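Local coordinates for hypothetical protein (PDB 4QAN) that is of unknown function but adopts a cystatin-like fold, as a divergent member of the NTF2-like superfamily, and can bind a magnesium ion, at residues Asn10-Glu13 and Ser14-Lys17; Glu100-Glu103 and Glu104-Glu108; Ile313-Glu316 and Glu317-Glu320; Ser374-Thr377 and Ser378-Ser381. All blocks are in the same frame, centred on the assembly; numbering follows the deposited sequence.

How the contacts relate
Four local contacts follow one another along a single chain, none nested in or crossing another, and each spans only a few residues. Contact 1 bends the loop between helices 2-6 and 27-39, which rests on residues 248-252. Contact 2 lies in the last turns of helix 87-108, where E103 reaches K258, so both N-terminal contacts engage the region around the start of helix 254-275. Contact 3 opens the loop between strands 305-314 and 322-331. Contact 4 finishes helix 371-378, before strand 383-384 pairs with strand 305-314. Contacts 3 and 4 thus lie at the same mixed sheet, one at a hairpin loop of it and the other in a helix end packed on it, their nearest atoms about 7 Å apart.

Contact 1. Residues Asn10-Glu13 and Ser14-Lys17; sequences NVTE and SLQK
T12 and the residues L15 and Q16 build an ST motif, which leads the loop after helix 2-6 into a type I beta turn running from S14 to K17. Hydrogen bonds to T12 carry the motif. Its OG1 accepts the backbone N-H of L15, with OG1 and N 3.2 Å apart and the bond fairly straight at 162°. With chi1 at 66°, OG1 sits between the backbone N and the carbonyl carbon of its own residue, and from there it meets the N-H of L15. At the next residue, Q16 N gives its hydrogen to T12 O at 2.9 Å, while its bond to E13 O is weak. K17 N closes the beta turn on S14 O at 3.0 Å. The T12 hydroxyl is also hydrogen-bonded to T252 OG1, and S14 OG to D251, which pins the turn to a neighbouring loop. With an alanine here, the L15 N-H would probably be left without its side-chain acceptor and T252 without its hydroxyl partner, so the turn would be held less firmly.

Van der Waals contacts fill in round these bonds. L15 CD1 comes within 3.6 Å of T12 OG1, and V11 CG1 packs 3.7 Å from Q16 CG, the two side chains crossing at about a right angle. V11 is itself the centre of an inverse gamma turn. The side-chain amide of Q16 reaches back past T12 to the carbonyl of V11: NE2 lies 2.9 Å from V11 O, which is only 9° out of the amide plane.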
loop_
_atom_site.group_PDB
_atom_site.type_symbol
_atom_site.label_atom_id
_atom_site.label_comp_id
_atom_site.label_asym_id
_atom_site.label_seq_id
_atom_site.Cartn_x
_atom_site.Cartn_y
_atom_site.Cartn_z
ATOM N N ASN A 10 6.944 8.126 12.425
ATOM C CA ASN A 10 8.382 8.251 12.444
ATOM C C ASN A 10 8.725 9.268 11.377
ATOM O O ASN A 10 8.719 8.958 10.180
ATOM C CB ASN A 10 9.019 6.895 12.141
ATOM C CG ASN A 10 10.530 6.918 12.212
ATOM O OD1 ASN A 10 11.142 7.972 12.338
ATOM N ND2 ASN A 10 11.145 5.739 12.111
ATOM N N VAL A 11 8.977 10.497 11.807
ATOM C CA VAL A 11 9.413 11.537 10.889
ATOM C C VAL A 11 10.898 11.271 10.668
ATOM O O VAL A 11 11.749 11.764 11.401
ATOM C CB VAL A 11 9.167 12.961 11.435
ATOM C CG1 VAL A 11 9.429 14.001 10.343
ATOM C CG2 VAL A 11 7.740 13.103 11.948
ATOM N N THR A 12 11.195 10.448 9.668
ATOM C CA THR A 12 12.561 9.997 9.409
ATOM C C THR A 12 13.423 11.181 8.983
ATOM O O THR A 12 12.888 12.239 8.654
ATOM C CB THR A 12 12.594 8.942 8.289
ATOM O OG1 THR A 12 12.192 9.539 7.055
ATOM C CG2 THR A 12 11.676 7.779 8.593
ATOM N N GLU A 13 14.744 10.995 8.967
ATOM C CA GLU A 13 15.677 12.035 8.514
ATOM C C GLU A 13 15.312 12.556 7.125
ATOM O O GLU A 13 15.339 13.759 6.886
ATOM C CB GLU A 13 17.125 11.516 8.503
ATOM C CG GLU A 13 17.794 11.486 9.870
ATOM C CD GLU A 13 19.104 10.703 9.886
ATOM O OE1 GLU A 13 19.725 10.512 8.812
ATOM O OE2 GLU A 13 19.521 10.276 10.990
ATOM N N SER A 14 14.970 11.657 6.206
ATOM C CA SER A 14 14.581 12.090 4.863
ATOM C C SER A 14 13.246 12.844 4.882
ATOM O O SER A 14 13.085 13.852 4.199
ATOM C CB SER A 14 14.511 10.906 3.906
ATOM O OG SER A 14 15.783 10.315 3.774
ATOM N N LEU A 15 12.294 12.372 5.678
ATOM C CA LEU A 15 11.019 13.079 5.788
ATOM C C LEU A 15 11.141 14.453 6.419
ATOM O O LEU A 15 10.308 15.294 6.165
ATOM C CB LEU A 15 9.990 12.259 6.545
ATOM C CG LEU A 15 9.381 11.187 5.652
ATOM C CD1 LEU A 15 8.723 10.125 6.516
ATOM C CD2 LEU A 15 8.413 11.798 4.632
ATOM N N GLN A 16 12.170 14.677 7.233
ATOM C CA GLN A 16 12.458 16.018 7.768
ATOM C C GLN A 16 13.058 16.968 6.736
ATOM O O GLN A 16 13.131 18.170 6.999
ATOM C CB GLN A 16 13.439 15.947 8.944
ATOM C CG GLN A 16 12.929 15.188 10.148
ATOM C CD GLN A 16 14.048 14.822 11.104
ATOM O OE1 GLN A 16 14.932 15.632 11.372
ATOM N NE2 GLN A 16 14.016 13.589 11.626
ATOM N N LYS A 17 13.525 16.447 5.600
ATOM C CA LYS A 17 14.171 17.294 4.578
ATOM C C LYS A 17 13.165 18.188 3.876
ATOM O O LYS A 17 12.045 17.769 3.616
ATOM C CB LYS A 17 14.893 16.453 3.517
ATOM C CG LYS A 17 16.178 15.795 3.978
ATOM C CD LYS A 17 16.723 14.873 2.902
ATOM C CE LYS A 17 18.111 14.369 3.261
ATOM N NZ LYS A 17 18.519 13.233 2.391
#

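Contact 2. Residues Glu100-Glu103 and Glu104-Glu108; sequences EQFE and ELSTE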
loop_
_atom_site.group_PDB
_atom_site.type_symbol
_atom_site.label_atom_id
_atom_site.label_comp_id
_atom_site.label_asym_id
_atom_site.label_seq_id
_atom_site.Cartn_x
_atom_site.Cartn_y
_atom_site.Cartn_z
ATOM N N GLU A 100 8.705 -1.212 -5.094
ATOM C CA GLU A 100 9.011 -2.358 -5.921
ATOM C C GLU A 100 9.247 -2.016 -7.375
ATOM O O GLU A 100 10.114 -2.608 -8.002
ATOM C CB GLU A 100 7.936 -3.404 -5.775
ATOM C CG GLU A 100 8.061 -4.056 -4.430
ATOM C CD GLU A 100 6.869 -4.869 -4.074
ATOM O OE1 GLU A 100 5.808 -4.640 -4.689
ATOM O OE2 GLU A 100 7.008 -5.724 -3.170
ATOM N N GLN A 101 8.515 -1.041 -7.907
ATOM C CA GLN A 101 8.827 -0.529 -9.233
ATOM C C GLN A 101 10.234 0.048 -9.225
ATOM O O GLN A 101 11.039 -0.279 -10.088
ATOM C CB GLN A 101 7.839 0.538 -9.674
ATOM C CG GLN A 101 6.438 0.005 -9.876
ATOM C CD GLN A 101 5.641 0.801 -10.877
ATOM O OE1 GLN A 101 5.774 2.021 -10.969
ATOM N NE2 GLN A 101 4.806 0.106 -11.646
ATOM N N PHE A 102 10.523 0.890 -8.233
ATOM C CA PHE A 102 11.824 1.520 -8.125
ATOM C C PHE A 102 12.927 0.459 -8.072
ATOM O O PHE A 102 13.888 0.523 -8.824
ATOM C CB PHE A 102 11.864 2.405 -6.887
ATOM C CG PHE A 102 13.144 3.164 -6.723
ATOM C CD1 PHE A 102 13.337 4.366 -7.380
ATOM C CD2 PHE A 102 14.152 2.679 -5.893
ATOM C CE1 PHE A 102 14.513 5.070 -7.214
ATOM C CE2 PHE A 102 15.330 3.375 -5.723
ATOM C CZ PHE A 102 15.508 4.576 -6.381
ATOM N N GLU A 103 12.765 -0.517 -7.184
ATOM C CA GLU A 103 13.786 -1.565 -7.011
ATOM C C GLU A 103 13.977 -2.389 -8.282
ATOM O O GLU A 103 15.114 -2.645 -8.698
ATOM C CB GLU A 103 13.440 -2.467 -5.821
ATOM C CG GLU A 103 13.581 -1.768 -4.470
ATOM C CD GLU A 103 13.077 -2.609 -3.298
ATOM O OE1 GLU A 103 12.365 -3.598 -3.529
ATOM O OE2 GLU A 103 13.383 -2.282 -2.135
ATOM N N GLU A 104 12.868 -2.777 -8.908
ATOM C CA GLU A 104 12.919 -3.544 -10.151
ATOM C C GLU A 104 13.718 -2.819 -11.253
ATOM O O GLU A 104 14.648 -3.403 -11.827
ATOM C CB GLU A 104 11.514 -3.870 -10.635
ATOM C CG GLU A 104 11.481 -4.735 -11.879
ATOM C CD GLU A 104 10.080 -5.138 -12.294
ATOM O OE1 GLU A 104 9.134 -4.982 -11.489
ATOM O OE2 GLU A 104 9.933 -5.623 -13.434
ATOM N N LEU A 105 13.375 -1.563 -11.542
ATOM C CA LEU A 105 14.108 -0.793 -12.564
ATOM C C LEU A 105 15.568 -0.603 -12.186
ATOM O O LEU A 105 16.434 -0.579 -13.056
ATOM C CB LEU A 105 13.491 0.591 -12.792
ATOM C CG LEU A 105 12.383 0.746 -13.833
ATOM C CD1 LEU A 105 11.105 0.028 -13.406
ATOM C CD2 LEU A 105 12.107 2.225 -14.061
ATOM N N SER A 106 15.835 -0.427 -10.896
ATOM C CA SER A 106 17.205 -0.284 -10.401
ATOM C C SER A 106 17.990 -1.580 -10.587
ATOM O O SER A 106 19.200 -1.546 -10.735
ATOM C CB SER A 106 17.217 0.123 -8.925
ATOM O OG SER A 106 16.803 1.474 -8.760
ATOM N N THR A 107 17.293 -2.713 -10.577
ATOM C CA THR A 107 17.909 -4.011 -10.823
ATOM C C THR A 107 18.047 -4.257 -12.319
ATOM O O THR A 107 19.111 -4.628 -12.788
ATOM C CB THR A 107 17.074 -5.149 -10.197
ATOM O OG1 THR A 107 17.218 -5.111 -8.779
ATOM C CG2 THR A 107 17.519 -6.526 -10.696
ATOM N N GLU A 108 16.965 -4.048 -13.062
ATOM C CA GLU A 108 16.912 -4.432 -14.481
ATOM C C GLU A 108 17.671 -3.502 -15.428
ATOM O O GLU A 108 17.770 -3.787 -16.616
ATOM C CB GLU A 108 15.456 -4.562 -14.942
ATOM C CG GLU A 108 14.726 -5.731 -14.308
ATOM C CD GLU A 108 15.392 -7.061 -14.594
ATOM O OE1 GLU A 108 15.705 -7.333 -15.773
ATOM O OE2 GLU A 108 15.603 -7.841 -13.641
#
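S106 folds its side chain back over the carbonyl oxygen of F102, one helical turn earlier, with CB 3.4 Å from F102 O. Its hydroxyl gives a hydrogen bond to the same oxygen, S106 OG lying 3.1 Å from F102 O and above the carbonyl plane, whereas S106 N approaches at 3.0 Å much nearer that plane. Two donors of a single residue thus grip one carbonyl. The torsion responsible is chi1 of S106, -72°, which sets OG beside its own backbone N and anti to the carbonyl carbon. In the F102 conformer described, one of two deposited, OG also stands over one face of the ring, displaced toward its rim.

T107 repeats the pattern less convincingly: its N donates to E103 O at 2.9 Å, but the added bond from its OG1 is weak. One residue before S106 stands a plain helical bond, L105 N to Q101 O at 3.0 Å and practically straight at 179°. L105 CD1 lies against that same oxygen, 3.3 Å from Q101 O.

Several polar ends have partners elsewhere in the chain. E103 forms a salt bridge with K258 on helix 254-275 and E104 one with K174, while the amide of Q101 is hydrogen-bonded to S172 and L173. F102 and S106 both touch L38 of helix 27-39. Serine and threonine hydroxyls bonded back to the carbonyl four residues earlier are a familiar feature of alpha helices, here in the last turns of helix 87-108.

Contact 3. Residues Ile313-Glu316 and Glu317-Glu320; sequences IETE and ENTE
I313, near the end of strand 305-314, offers its carbonyl to the side-chain amide of N318: ND2 is 2.9 Å from I313 O and lies in the carbonyl plane, while that oxygen is only 4° out of the amide plane. The other end of the amide, OD1, accepts from Q324 N, so the side-chain amide of N318 is gripped at both ends, bridging strand 305-314 and strand 322-331. E314 points away from the turn, its carboxylate in a salt bridge with K384. T315 begins a type I beta turn that ends at N318 and opens the loop of a beta hairpin joining strands 305-314 and 322-331; its carbonyl oxygen accepts N318 N at 3.0 Å, the donor standing well above the carbonyl plane. T315 also makes an ST turn. Its OG1, anti to its own N (chi1 172°), receives the N-H of E317 at 3.0 Å in a nearly straight bond of 176°. That rotation lays CG2 across the N318 amide, 3.4 Å from ND2 and hardly farther from CG and OD1. E316 takes the first of the turn's two central positions, with E317 in the second, and its carboxylate leads away from the chain that follows.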
loop_
_atom_site.group_PDB
_atom_site.type_symbol
_atom_site.label_atom_id
_atom_site.label_comp_id
_atom_site.label_asym_id
_atom_site.label_seq_id
_atom_site.Cartn_x
_atom_site.Cartn_y
_atom_site.Cartn_z
ATOM N N ILE A 313 -3.858 -19.165 22.940
ATOM C CA ILE A 313 -3.777 -20.487 22.338
ATOM C C ILE A 313 -2.602 -21.241 22.953
ATOM O O ILE A 313 -1.483 -20.734 23.000
ATOM C CB ILE A 313 -3.611 -20.366 20.813
ATOM C CG1 ILE A 313 -4.817 -19.624 20.217
ATOM C CG2 ILE A 313 -3.433 -21.729 20.159
ATOM C CD1 ILE A 313 -4.613 -19.209 18.772
ATOM N N GLU A 314 -2.851 -22.453 23.424
ATOM C CA GLU A 314 -1.783 -23.271 23.942
ATOM C C GLU A 314 -1.170 -24.089 22.804
ATOM O O GLU A 314 -1.846 -24.921 22.214
ATOM C CB GLU A 314 -2.313 -24.184 25.035
ATOM C CG GLU A 314 -1.265 -25.126 25.608
ATOM C CD GLU A 314 -1.755 -25.834 26.846
ATOM O OE1 GLU A 314 -2.220 -25.151 27.787
ATOM O OE2 GLU A 314 -1.676 -27.073 26.877
ATOM N N THR A 315 0.100 -23.829 22.488
ATOM C CA THR A 315 0.816 -24.595 21.465
ATOM C C THR A 315 2.310 -24.733 21.757
ATOM O O THR A 315 2.942 -23.804 22.262
ATOM C CB THR A 315 0.680 -23.988 20.062
ATOM O OG1 THR A 315 1.566 -24.681 19.170
ATOM C CG2 THR A 315 1.038 -22.501 20.066
ATOM N N GLU A 316 2.835 -25.926 21.462
ATOM C CA GLU A 316 4.270 -26.168 21.274
ATOM C C GLU A 316 5.082 -24.977 20.740
ATOM O O GLU A 316 6.198 -24.744 21.200
ATOM C CB GLU A 316 4.448 -27.305 20.262
ATOM C CG GLU A 316 4.626 -28.669 20.876
ATOM C CD GLU A 316 5.936 -28.773 21.619
ATOM O OE1 GLU A 316 5.969 -28.376 22.804
ATOM O OE2 GLU A 316 6.927 -29.255 21.021
ATOM N N GLU A 317 4.502 -24.268 19.766
ATOM C CA GLU A 317 5.271 -23.247 19.043
ATOM C C GLU A 317 5.355 -21.884 19.755
ATOM O O GLU A 317 6.095 -20.990 19.310
ATOM C CB GLU A 317 4.742 -23.087 17.618
ATOM C CG GLU A 317 4.854 -24.352 16.777
ATOM C CD GLU A 317 6.279 -24.845 16.645
ATOM O OE1 GLU A 317 7.143 -24.054 16.202
ATOM O OE2 GLU A 317 6.528 -26.028 16.969
ATOM N N ASN A 318 4.650 -21.723 20.871
ATOM C CA ASN A 318 4.816 -20.545 21.728
ATOM C C ASN A 318 6.199 -20.577 22.402
ATOM O O ASN A 318 6.638 -21.649 22.855
ATOM C CB ASN A 318 3.756 -20.531 22.830
ATOM C CG ASN A 318 2.366 -20.231 22.312
ATOM O OD1 ASN A 318 2.178 -19.454 21.356
ATOM N ND2 ASN A 318 1.372 -20.801 22.975
ATOM N N THR A 319 6.860 -19.417 22.460
ATOM C CA THR A 319 8.137 -19.229 23.170
ATOM C C THR A 319 7.953 -18.139 24.227
ATOM O O THR A 319 6.856 -17.574 24.353
ATOM C CB THR A 319 9.266 -18.793 22.211
ATOM O OG1 THR A 319 9.062 -17.428 21.796
ATOM C CG2 THR A 319 9.314 -19.692 20.991
ATOM N N GLU A 320 9.016 -17.822 24.963
ATOM C CA GLU A 320 8.887 -16.798 25.993
ATOM C C GLU A 320 8.618 -15.423 25.363
ATOM O O GLU A 320 8.077 -14.535 26.034
ATOM C CB GLU A 320 10.109 -16.765 26.919
ATOM C CG GLU A 320 9.761 -16.421 28.367
ATOM C CD GLU A 320 9.351 -17.638 29.185
ATOM O OE1 GLU A 320 8.725 -18.564 28.626
ATOM O OE2 GLU A 320 9.666 -17.669 30.395
#

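Contact 4. Residues Ser374-Thr377 and Ser378-Ser381; sequences SRKT and SEQS
This is a surface contact at the C-terminal end of helix 371-378 and the loop that leaves it, where a salt-bridge network of R375, K376 and E379 runs along one side and hydrogen bonds lead the chain out of the helix. R375 and E379 lie side by side. NH1 of R375 is 3.5 Å from OE2 of E379, which meets the guanidinium at its edge, although the two planes are turned 59° apart; the bridge from K376 NZ to E379 OE1 is long, at 3.9 Å. The stronger partner of R375 is E372, through NH2, with E379 the additional one.

Backbone carbonyls gather the remaining bonds. R375 O takes both S378 OG, at 2.6 Å, and E379 N, at 3.3 Å, from the same face of its plane. S378 OG gets there by standing between its own N and carbonyl carbon (chi1 68°). Q380 bonds twice: its N to T377 O at 3.0 Å, and its side-chain NE2 to K376 O at 3.3 Å, the chain bending at chi2 to bring the amide back. If an alanine took the place of Q380, K376 O would probably lose this amide donor and keep from the contact only a weak bond from E379 N.

Another side of the helix rests on the mixed sheet: S374 touches I308 and L328, T377 touches I311 and L337, and K309 of strand 305-314 binds the carbonyls of S378 and Q380 just ahead of strand 383-384.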
loop_
_atom_site.group_PDB
_atom_site.type_symbol
_atom_site.label_atom_id
_atom_site.label_comp_id
_atom_site.label_asym_id
_atom_site.label_seq_id
_atom_site.Cartn_x
_atom_site.Cartn_y
_atom_site.Cartn_z
ATOM N N SER A 374 -19.879 -19.438 19.307
ATOM C CA SER A 374 -19.333 -18.213 19.900
ATOM C C SER A 374 -19.427 -18.242 21.419
ATOM O O SER A 374 -18.522 -17.783 22.106
ATOM C CB SER A 374 -20.090 -16.999 19.373
ATOM O OG SER A 374 -19.524 -15.796 19.843
ATOM N N ARG A 375 -20.530 -18.781 21.938
ATOM C CA ARG A 375 -20.732 -18.868 23.382
ATOM C C ARG A 375 -19.823 -19.915 24.021
ATOM O O ARG A 375 -19.320 -19.707 25.124
ATOM C CB ARG A 375 -22.191 -19.186 23.718
ATOM C CG ARG A 375 -22.506 -19.072 25.211
ATOM C CD ARG A 375 -23.943 -19.446 25.547
ATOM N NE ARG A 375 -24.420 -20.610 24.798
ATOM C CZ ARG A 375 -24.024 -21.872 24.988
ATOM N NH1 ARG A 375 -23.112 -22.179 25.908
ATOM N NH2 ARG A 375 -24.541 -22.839 24.236
ATOM N N LYS A 376 -19.637 -21.043 23.339
ATOM C CA LYS A 376 -18.716 -22.079 23.814
ATOM C C LYS A 376 -17.275 -21.577 23.861
ATOM O O LYS A 376 -16.534 -21.892 24.796
ATOM C CB LYS A 376 -18.799 -23.335 22.931
ATOM C CG LYS A 376 -20.093 -24.121 23.097
ATOM C CD LYS A 376 -20.204 -24.709 24.497
ATOM C CE LYS A 376 -21.597 -25.232 24.780
ATOM N NZ LYS A 376 -21.765 -25.505 26.230
ATOM N N THR A 377 -16.891 -20.803 22.847
ATOM C CA THR A 377 -15.555 -20.242 22.757
ATOM C C THR A 377 -15.329 -19.199 23.856
ATOM O O THR A 377 -14.279 -19.188 24.501
ATOM C CB THR A 377 -15.325 -19.613 21.365
ATOM O OG1 THR A 377 -15.582 -20.587 20.338
ATOM C CG2 THR A 377 -13.905 -19.096 21.225
ATOM N N SER A 378 -16.323 -18.342 24.083
ATOM C CA SER A 378 -16.251 -17.315 25.132
ATOM C C SER A 378 -16.062 -17.890 26.533
ATOM O O SER A 378 -15.526 -17.223 27.411
ATOM C CB SER A 378 -17.512 -16.441 25.118
ATOM O OG SER A 378 -18.648 -17.192 25.523
ATOM N N GLU A 379 -16.523 -19.117 26.746
ATOM C CA GLU A 379 -16.335 -19.813 28.023
ATOM C C GLU A 379 -14.925 -20.383 28.229
ATOM O O GLU A 379 -14.559 -20.723 29.350
ATOM C CB GLU A 379 -17.355 -20.946 28.163
ATOM C CG GLU A 379 -18.772 -20.473 28.444
ATOM C CD GLU A 379 -19.813 -21.560 28.226
ATOM O OE1 GLU A 379 -19.476 -22.645 27.691
ATOM O OE2 GLU A 379 -20.984 -21.323 28.589
ATOM N N GLN A 380 -14.150 -20.510 27.160
ATOM C CA GLN A 380 -12.773 -21.004 27.262
ATOM C C GLN A 380 -11.835 -19.953 27.840
ATOM O O GLN A 380 -11.929 -18.772 27.507
ATOM C CB GLN A 380 -12.235 -21.403 25.887
ATOM C CG GLN A 380 -13.071 -22.429 25.150
ATOM C CD GLN A 380 -13.287 -23.665 25.978
ATOM O OE1 GLN A 380 -12.353 -24.422 26.224
ATOM N NE2 GLN A 380 -14.523 -23.870 26.431
ATOM N N SER A 381 -10.924 -20.386 28.700
ATOM C CA SER A 381 -9.821 -19.541 29.128
ATOM C C SER A 381 -8.577 -19.839 28.288
ATOM O O SER A 381 -7.640 -19.037 28.254
ATOM C CB SER A 381 -9.526 -19.780 30.601
ATOM O OG SER A 381 -9.168 -21.129 30.799
#